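Local coordinates for N-acetylglucosaminidase (Ostrinia furnacalis, PDB 3NSN), which removes single beta-linked N-acetylglucosamine units from the non-reducing ends of chitooligosaccharides, with a preference for short chains, at residues L194-N199 with W223-S228; N199-E204 with A499-E504. All blocks are in the same frame, centred on the assembly; numbering follows the deposited sequence.

Overall arrangement
Interactions 1 and 2 lie side by side, their centres about 7 Å apart, at one end of the catalytic TIM barrel, and share Asn-199. Along the chain their segments alternate: 194-199 runs straight into 199-204, then come 223-228 and, much later, 499-504. In the barrel, strand 189-195 stands between 220-224 and 494-501, so interaction 1 joins the first strand to the second and interaction 2 lies where the first meets the eighth. Asp-195 couples the two through its backbone, O to Ser-503 OG and N to Leu-501 O. Both touch TMX, so the bound sugar is held from neighbouring strand ends, and Asn-199 extends the region to the second subunit.

Interaction 1: residues L194-N199 with W223-S228; sequences LDTARN and WHITDS. With TMX (2-deoxy-2-(trimethylammonio)-beta-D-glucopyranose), chain B.
Arg-198 and Asp-227 meet at the mouth of the family 20 TIM barrel, in the pocket that holds the sugar TMX, where parallel strands 189-195 and 220-224 of one beta-alpha-beta unit run out into loops. The strands are tied by His-224 N to Leu-194 O and by Thr-196 N to His-224 O, the latter 3.0 Å. Just beyond, Asp-195 OD2 accepts the backbone N of both Ala-197 and Arg-198, an Asx turn through Ala-197 N, widened to an Asx motif by Arg-198 N, which fixes the backbone where the chain leaves the strand. There the guanidinium lies stacked on the Asp-227 carboxylate, planes 22° apart, with OD2 over its centre and Arg-198 NE 3.3 Å from Asp-227 OD1 in a salt bridge. Its edge works separately: NH1 reaches Asp-195 OD1, in the guanidinium plane but from above the carboxylate, while NH2 gives TMX O3 a nearly straight bond of 2.7 Å. The bond from NH1 to TMX O4 is weak.

Asp-227, a residue of the inferred charge relay, has several further partners. His-224 NE2 donates in its ring plane to the anti lone pair of Asp-227 OD2 at 2.9 Å, and His-281, another inferred relay member, bonds OD1. OD1 further takes Ser-228 N and a water shared with Arg-198 NH2, an arrangement that leaves the carboxylate little freedom to turn. Ala-197 CB packs against Asp-227, 3.7 Å from its CB. On the sheet face carrying Leu-194 and Trp-223, helix 203-215 packs through Ile-206. The indole of Trp-223, turned from its own backbone N (chi1 -158°), reaches the loop after strand 189-195, and NE1 donates in its ring plane to Thr-196 OG1, 2.8 Å away.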
loop_
_atom_site.group_PDB
_atom_site.type_symbol
_atom_site.label_atom_id
_atom_site.label_comp_id
_atom_site.label_asym_id
_atom_site.label_seq_id
_atom_site.Cartn_x
_atom_site.Cartn_y
_atom_site.Cartn_z
ATOM N N LEU A 194 -5.964 15.426 3.026
ATOM C CA LEU A 194 -6.395 14.146 3.506
ATOM C C LEU A 194 -7.890 14.071 3.721
ATOM O O LEU A 194 -8.439 14.798 4.471
ATOM C CB LEU A 194 -5.701 13.846 4.803
ATOM C CG LEU A 194 -5.936 12.459 5.308
ATOM C CD1 LEU A 194 -5.369 11.519 4.309
ATOM C CD2 LEU A 194 -5.293 12.299 6.618
ATOM N N ASP A 195 -8.520 13.149 3.040
ATOM C CA ASP A 195 -9.933 13.004 3.126
ATOM C C ASP A 195 -10.279 11.980 4.199
ATOM O O ASP A 195 -10.030 10.805 4.095
ATOM C CB ASP A 195 -10.492 12.713 1.751
ATOM C CG ASP A 195 -11.881 12.151 1.763
ATOM O OD1 ASP A 195 -12.315 11.719 0.746
ATOM O OD2 ASP A 195 -12.558 12.133 2.751
ATOM N N THR A 196 -10.822 12.468 5.277
ATOM C CA THR A 196 -11.132 11.578 6.371
ATOM C C THR A 196 -12.598 11.270 6.538
ATOM O O THR A 196 -12.989 10.877 7.592
ATOM C CB THR A 196 -10.473 12.005 7.722
ATOM O OG1 THR A 196 -11.044 13.198 8.212
ATOM C CG2 THR A 196 -9.036 12.222 7.576
ATOM N N ALA A 197 -13.384 11.506 5.505
ATOM C CA ALA A 197 -14.822 11.330 5.534
ATOM C C ALA A 197 -15.309 10.155 4.703
ATOM O O ALA A 197 -16.218 9.480 5.045
ATOM C CB ALA A 197 -15.503 12.615 5.131
ATOM N N ARG A 198 -14.643 9.945 3.589
ATOM C CA ARG A 198 -14.857 8.810 2.738
ATOM C C ARG A 198 -14.424 7.497 3.363
ATOM O O ARG A 198 -14.903 6.506 3.012
ATOM C CB ARG A 198 -14.325 9.047 1.326
ATOM C CG ARG A 198 -15.329 9.710 0.405
ATOM C CD ARG A 198 -15.675 11.157 0.755
ATOM N NE ARG A 198 -16.328 11.836 -0.339
ATOM C CZ ARG A 198 -15.713 12.560 -1.266
ATOM N NH1 ARG A 198 -14.423 12.781 -1.212
ATOM N NH2 ARG A 198 -16.414 13.092 -2.226
ATOM N N ASN A 199 -13.438 7.553 4.224
ATOM C CA ASN A 199 -13.008 6.486 5.078
ATOM C C ASN A 199 -12.306 7.142 6.273
ATOM O O ASN A 199 -11.757 8.219 6.146
ATOM C CB ASN A 199 -12.111 5.480 4.340
ATOM C CG ASN A 199 -12.872 4.376 3.641
ATOM O OD1 ASN A 199 -13.613 3.654 4.245
ATOM N ND2 ASN A 199 -12.654 4.230 2.401
ATOM N N TRP A 223 -7.124 19.080 6.114
ATOM C CA TRP A 223 -8.012 18.078 6.652
ATOM C C TRP A 223 -9.460 18.269 6.166
ATOM O O TRP A 223 -10.198 19.030 6.676
ATOM C CB TRP A 223 -7.938 18.081 8.179
ATOM C CG TRP A 223 -8.364 16.845 8.955
ATOM C CD1 TRP A 223 -9.126 15.823 8.526
ATOM C CD2 TRP A 223 -8.086 16.561 10.326
ATOM N NE1 TRP A 223 -9.317 14.945 9.492
ATOM C CE2 TRP A 223 -8.683 15.354 10.616
ATOM C CE3 TRP A 223 -7.349 17.191 11.314
ATOM C CZ2 TRP A 223 -8.597 14.770 11.856
ATOM C CZ3 TRP A 223 -7.265 16.613 12.525
ATOM C CH2 TRP A 223 -7.895 15.424 12.793
ATOM N N HIS A 224 -9.807 17.487 5.177
ATOM C CA HIS A 224 -11.107 17.406 4.613
ATOM C C HIS A 224 -11.872 16.430 5.467
ATOM O O HIS A 224 -11.984 15.277 5.188
ATOM C CB HIS A 224 -10.984 16.939 3.202
ATOM C CG HIS A 224 -12.276 16.819 2.484
ATOM N ND1 HIS A 224 -12.771 17.815 1.703
ATOM C CD2 HIS A 224 -13.151 15.806 2.393
ATOM C CE1 HIS A 224 -13.903 17.436 1.168
ATOM N NE2 HIS A 224 -14.150 16.211 1.553
ATOM N N ILE A 225 -12.365 16.952 6.556
ATOM C CA ILE A 225 -12.951 16.195 7.622
ATOM C C ILE A 225 -14.414 15.823 7.494
ATOM O O ILE A 225 -14.868 15.089 8.260
ATOM C CB ILE A 225 -12.672 16.902 8.929
ATOM C CG1 ILE A 225 -12.789 15.939 10.080
ATOM C CG2 ILE A 225 -13.533 18.114 9.099
ATOM C CD1 ILE A 225 -12.193 16.409 11.240
ATOM N N THR A 226 -15.119 16.334 6.510
ATOM C CA THR A 226 -16.523 16.020 6.261
ATOM C C THR A 226 -16.862 15.837 4.810
ATOM O O THR A 226 -16.242 16.388 3.938
ATOM C CB THR A 226 -17.516 17.063 6.834
ATOM O OG1 THR A 226 -17.229 18.355 6.328
ATOM C CG2 THR A 226 -17.445 17.077 8.307
ATOM N N ASP A 227 -17.857 15.021 4.579
ATOM C CA ASP A 227 -18.426 14.788 3.277
ATOM C C ASP A 227 -19.780 14.150 3.456
ATOM O O ASP A 227 -20.254 14.046 4.523
ATOM C CB ASP A 227 -17.535 13.970 2.347
ATOM C CG ASP A 227 -17.538 14.482 0.925
ATOM O OD1 ASP A 227 -18.487 14.241 0.170
ATOM O OD2 ASP A 227 -16.558 15.070 0.534
ATOM N N SER A 228 -20.369 13.735 2.367
ATOM C CA SER A 228 -21.669 13.090 2.366
ATOM C C SER A 228 -21.709 11.727 3.082
ATOM O O SER A 228 -22.678 11.385 3.691
ATOM C CB SER A 228 -22.223 13.024 0.954
ATOM O OG SER A 228 -21.474 12.210 0.124
HETATM C C1 TMX B . -13.899 14.599 -7.421
HETATM C C2 TMX B . -14.229 15.479 -6.161
HETATM N N2 TMX B . -13.592 16.841 -6.168
HETATM C C3 TMX B . -14.022 14.678 -4.830
HETATM O O3 TMX B . -15.222 14.724 -4.035
HETATM C C4 TMX B . -13.636 13.217 -5.074
HETATM O O4 TMX B . -13.338 12.606 -3.812
HETATM C C5 TMX B . -12.413 13.156 -6.001
HETATM O O5 TMX B . -12.663 13.819 -7.282
HETATM C C6 TMX B . -11.999 11.713 -6.272
HETATM O O6 TMX B . -10.756 11.715 -6.985
HETATM C C7 TMX B . -14.137 17.674 -7.246
HETATM C C8 TMX B . -12.130 16.827 -6.342
HETATM C C9 TMX B . -13.869 17.566 -4.914
HETATM O O HOH W 1 -19.349 12.488 -1.841
#

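Interaction 2: residues N199-E204 with A499-E504; sequences NYYSIE and AALWSE. With TMX (2-deoxy-2-(trimethylammonio)-beta-D-glucopyranose), chain B.
The Tyr-201 ring meets Ser-503 at its edge, with the serine CB in the ring plane and Ser-503 OG 3.3 Å from Tyr-201 CE2, while one face of the Trp-502 indole carries the sugar TMX. Over that face TMX C5 stands above the five-membered ring, O4 comes 3.4 Å from CD2, and the trimethylammonio methyl C8 reaches to 3.5 Å from CZ2. The rings of His-224, edge-to-face, and Tyr-453 also pack on this indole. A serine in place of Trp-502 would probably leave that side of the sugar without its hydrophobic floor and the methyls of the ammonio group without the indole they rest against.

Tyr-201 OH lies 2.7 Å from Ser-503 OG, whose stronger partner is Asp-195 O; the phenol oxygen also pairs with Ser-506 OG. The contact lies at the seam of the TIM barrel, where the eighth strand, 494-501, pairs with the first, 189-195: 499-504 runs off the end of the eighth and packs against the loop from the first into helix 203-215. Leu-501 CD2 comes within 4.2 Å of Tyr-201 OH.

At the other end of the contact, Asn-199 CG sits anti to its carbonyl carbon (chi1 -88°), which carries the amide across to the 499-504 backbone. Asn-199 ND2 donates to Ser-503 O at 2.9 Å, arriving almost in line with the carbonyl bond, and OD1 accepts Glu-561 N of the second subunit. Glu-504, next after Ser-503, directs its CB away from 199-204, and its OE2 accepts from TMX O4 at 2.6 Å.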
loop_
_atom_site.group_PDB
_atom_site.type_symbol
_atom_site.label_atom_id
_atom_site.label_comp_id
_atom_site.label_asym_id
_atom_site.label_seq_id
_atom_site.Cartn_x
_atom_site.Cartn_y
_atom_site.Cartn_z
ATOM N N ASN A 199 -13.438 7.553 4.224
ATOM C CA ASN A 199 -13.008 6.486 5.078
ATOM C C ASN A 199 -12.306 7.142 6.273
ATOM O O ASN A 199 -11.757 8.219 6.146
ATOM C CB ASN A 199 -12.111 5.480 4.340
ATOM C CG ASN A 199 -12.872 4.376 3.641
ATOM O OD1 ASN A 199 -13.613 3.654 4.245
ATOM N ND2 ASN A 199 -12.654 4.230 2.401
ATOM N N TYR A 200 -12.392 6.523 7.426
ATOM C CA TYR A 200 -11.746 6.989 8.628
ATOM C C TYR A 200 -10.235 6.706 8.689
ATOM O O TYR A 200 -9.763 5.715 8.239
ATOM C CB TYR A 200 -12.444 6.445 9.861
ATOM C CG TYR A 200 -11.981 6.981 11.172
ATOM C CD1 TYR A 200 -11.109 6.285 11.923
ATOM C CD2 TYR A 200 -12.407 8.179 11.649
ATOM C CE1 TYR A 200 -10.704 6.712 13.067
ATOM C CE2 TYR A 200 -12.000 8.618 12.820
ATOM C CZ TYR A 200 -11.126 7.890 13.526
ATOM O OH TYR A 200 -10.706 8.301 14.690
ATOM N N TYR A 201 -9.506 7.615 9.269
ATOM C CA TYR A 201 -8.104 7.464 9.491
ATOM C C TYR A 201 -7.810 7.608 10.951
ATOM O O TYR A 201 -8.188 8.549 11.560
ATOM C CB TYR A 201 -7.309 8.498 8.700
ATOM C CG TYR A 201 -7.256 8.303 7.212
ATOM C CD1 TYR A 201 -6.105 7.907 6.580
ATOM C CD2 TYR A 201 -8.365 8.543 6.434
ATOM C CE1 TYR A 201 -6.069 7.752 5.257
ATOM C CE2 TYR A 201 -8.342 8.358 5.120
ATOM C CZ TYR A 201 -7.193 7.977 4.515
ATOM O OH TYR A 201 -7.187 7.850 3.199
ATOM N N SER A 202 -7.086 6.668 11.495
ATOM C CA SER A 202 -6.791 6.691 12.897
ATOM C C SER A 202 -5.983 7.918 13.215
ATOM O O SER A 202 -5.207 8.325 12.422
ATOM C CB SER A 202 -6.030 5.456 13.323
ATOM O OG SER A 202 -4.762 5.469 12.841
ATOM N N ILE A 203 -6.137 8.482 14.385
ATOM C CA ILE A 203 -5.316 9.620 14.663
ATOM C C ILE A 203 -3.803 9.336 14.692
ATOM O O ILE A 203 -3.029 10.210 14.426
ATOM C CB ILE A 203 -5.841 10.549 15.777
ATOM C CG1 ILE A 203 -5.034 10.451 16.999
ATOM C CG2 ILE A 203 -7.276 10.305 16.091
ATOM C CD1 ILE A 203 -4.123 11.429 17.052
ATOM N N GLU A 204 -3.400 8.113 15.001
ATOM C CA GLU A 204 -2.006 7.724 14.986
ATOM C C GLU A 204 -1.460 7.833 13.562
ATOM O O GLU A 204 -0.410 8.314 13.354
ATOM C CB GLU A 204 -1.823 6.322 15.563
ATOM C CG GLU A 204 -0.660 5.545 15.030
ATOM C CD GLU A 204 -0.511 4.100 15.574
ATOM O OE1 GLU A 204 0.630 3.689 15.802
ATOM O OE2 GLU A 204 -1.502 3.373 15.750
ATOM N N ALA A 499 -0.838 17.858 -2.793
ATOM C CA ALA A 499 -1.189 16.515 -3.189
ATOM C C ALA A 499 -2.504 16.080 -2.585
ATOM O O ALA A 499 -2.707 16.202 -1.440
ATOM C CB ALA A 499 -0.158 15.576 -2.793
ATOM N N ALA A 500 -3.375 15.540 -3.382
ATOM C CA ALA A 500 -4.662 15.131 -2.885
ATOM C C ALA A 500 -4.860 13.642 -2.717
ATOM O O ALA A 500 -4.725 12.910 -3.619
ATOM C CB ALA A 500 -5.724 15.677 -3.726
ATOM N N LEU A 501 -5.208 13.237 -1.527
ATOM C CA LEU A 501 -5.626 11.886 -1.276
ATOM C C LEU A 501 -7.073 11.845 -0.836
ATOM O O LEU A 501 -7.411 11.962 0.325
ATOM C CB LEU A 501 -4.722 11.252 -0.248
ATOM C CG LEU A 501 -4.984 9.850 0.213
ATOM C CD1 LEU A 501 -5.086 8.966 -0.905
ATOM C CD2 LEU A 501 -3.905 9.431 1.130
ATOM N N TRP A 502 -7.930 11.688 -1.807
ATOM C CA TRP A 502 -9.318 11.421 -1.594
ATOM C C TRP A 502 -9.378 9.930 -1.181
ATOM O O TRP A 502 -8.577 9.150 -1.579
ATOM C CB TRP A 502 -10.088 11.709 -2.840
ATOM C CG TRP A 502 -9.968 13.086 -3.269
ATOM C CD1 TRP A 502 -9.267 13.520 -4.265
ATOM C CD2 TRP A 502 -10.602 14.212 -2.701
ATOM N NE1 TRP A 502 -9.338 14.837 -4.366
ATOM C CE2 TRP A 502 -10.183 15.302 -3.419
ATOM C CE3 TRP A 502 -11.475 14.406 -1.645
ATOM C CZ2 TRP A 502 -10.626 16.585 -3.150
ATOM C CZ3 TRP A 502 -11.884 15.664 -1.353
ATOM C CH2 TRP A 502 -11.481 16.740 -2.104
ATOM N N SER A 503 -10.340 9.603 -0.365
ATOM C CA SER A 503 -10.354 8.359 0.324
ATOM C C SER A 503 -11.426 7.322 0.036
ATOM O O SER A 503 -11.678 6.473 0.828
ATOM C CB SER A 503 -10.216 8.637 1.795
ATOM O OG SER A 503 -9.112 9.395 2.057
ATOM N N GLU A 504 -12.022 7.416 -1.119
ATOM C CA GLU A 504 -13.017 6.484 -1.522
ATOM C C GLU A 504 -12.377 5.116 -1.488
ATOM O O GLU A 504 -13.006 4.187 -1.197
ATOM C CB GLU A 504 -13.555 6.803 -2.900
ATOM C CG GLU A 504 -14.464 8.007 -2.959
ATOM C CD GLU A 504 -13.761 9.319 -3.256
ATOM O OE1 GLU A 504 -12.595 9.440 -3.070
ATOM O OE2 GLU A 504 -14.424 10.237 -3.626
HETATM C C1 TMX B . -13.899 14.599 -7.421
HETATM C C2 TMX B . -14.229 15.479 -6.161
HETATM N N2 TMX B . -13.592 16.841 -6.168
HETATM C C3 TMX B . -14.022 14.678 -4.830
HETATM O O3 TMX B . -15.222 14.724 -4.035
HETATM C C4 TMX B . -13.636 13.217 -5.074
HETATM O O4 TMX B . -13.338 12.606 -3.812
HETATM C C5 TMX B . -12.413 13.156 -6.001
HETATM O O5 TMX B . -12.663 13.819 -7.282
HETATM C C6 TMX B . -11.999 11.713 -6.272
HETATM O O6 TMX B . -10.756 11.715 -6.985
HETATM C C7 TMX B . -14.137 17.674 -7.246
HETATM C C8 TMX B . -12.130 16.827 -6.342
HETATM C C9 TMX B . -13.869 17.566 -4.914
#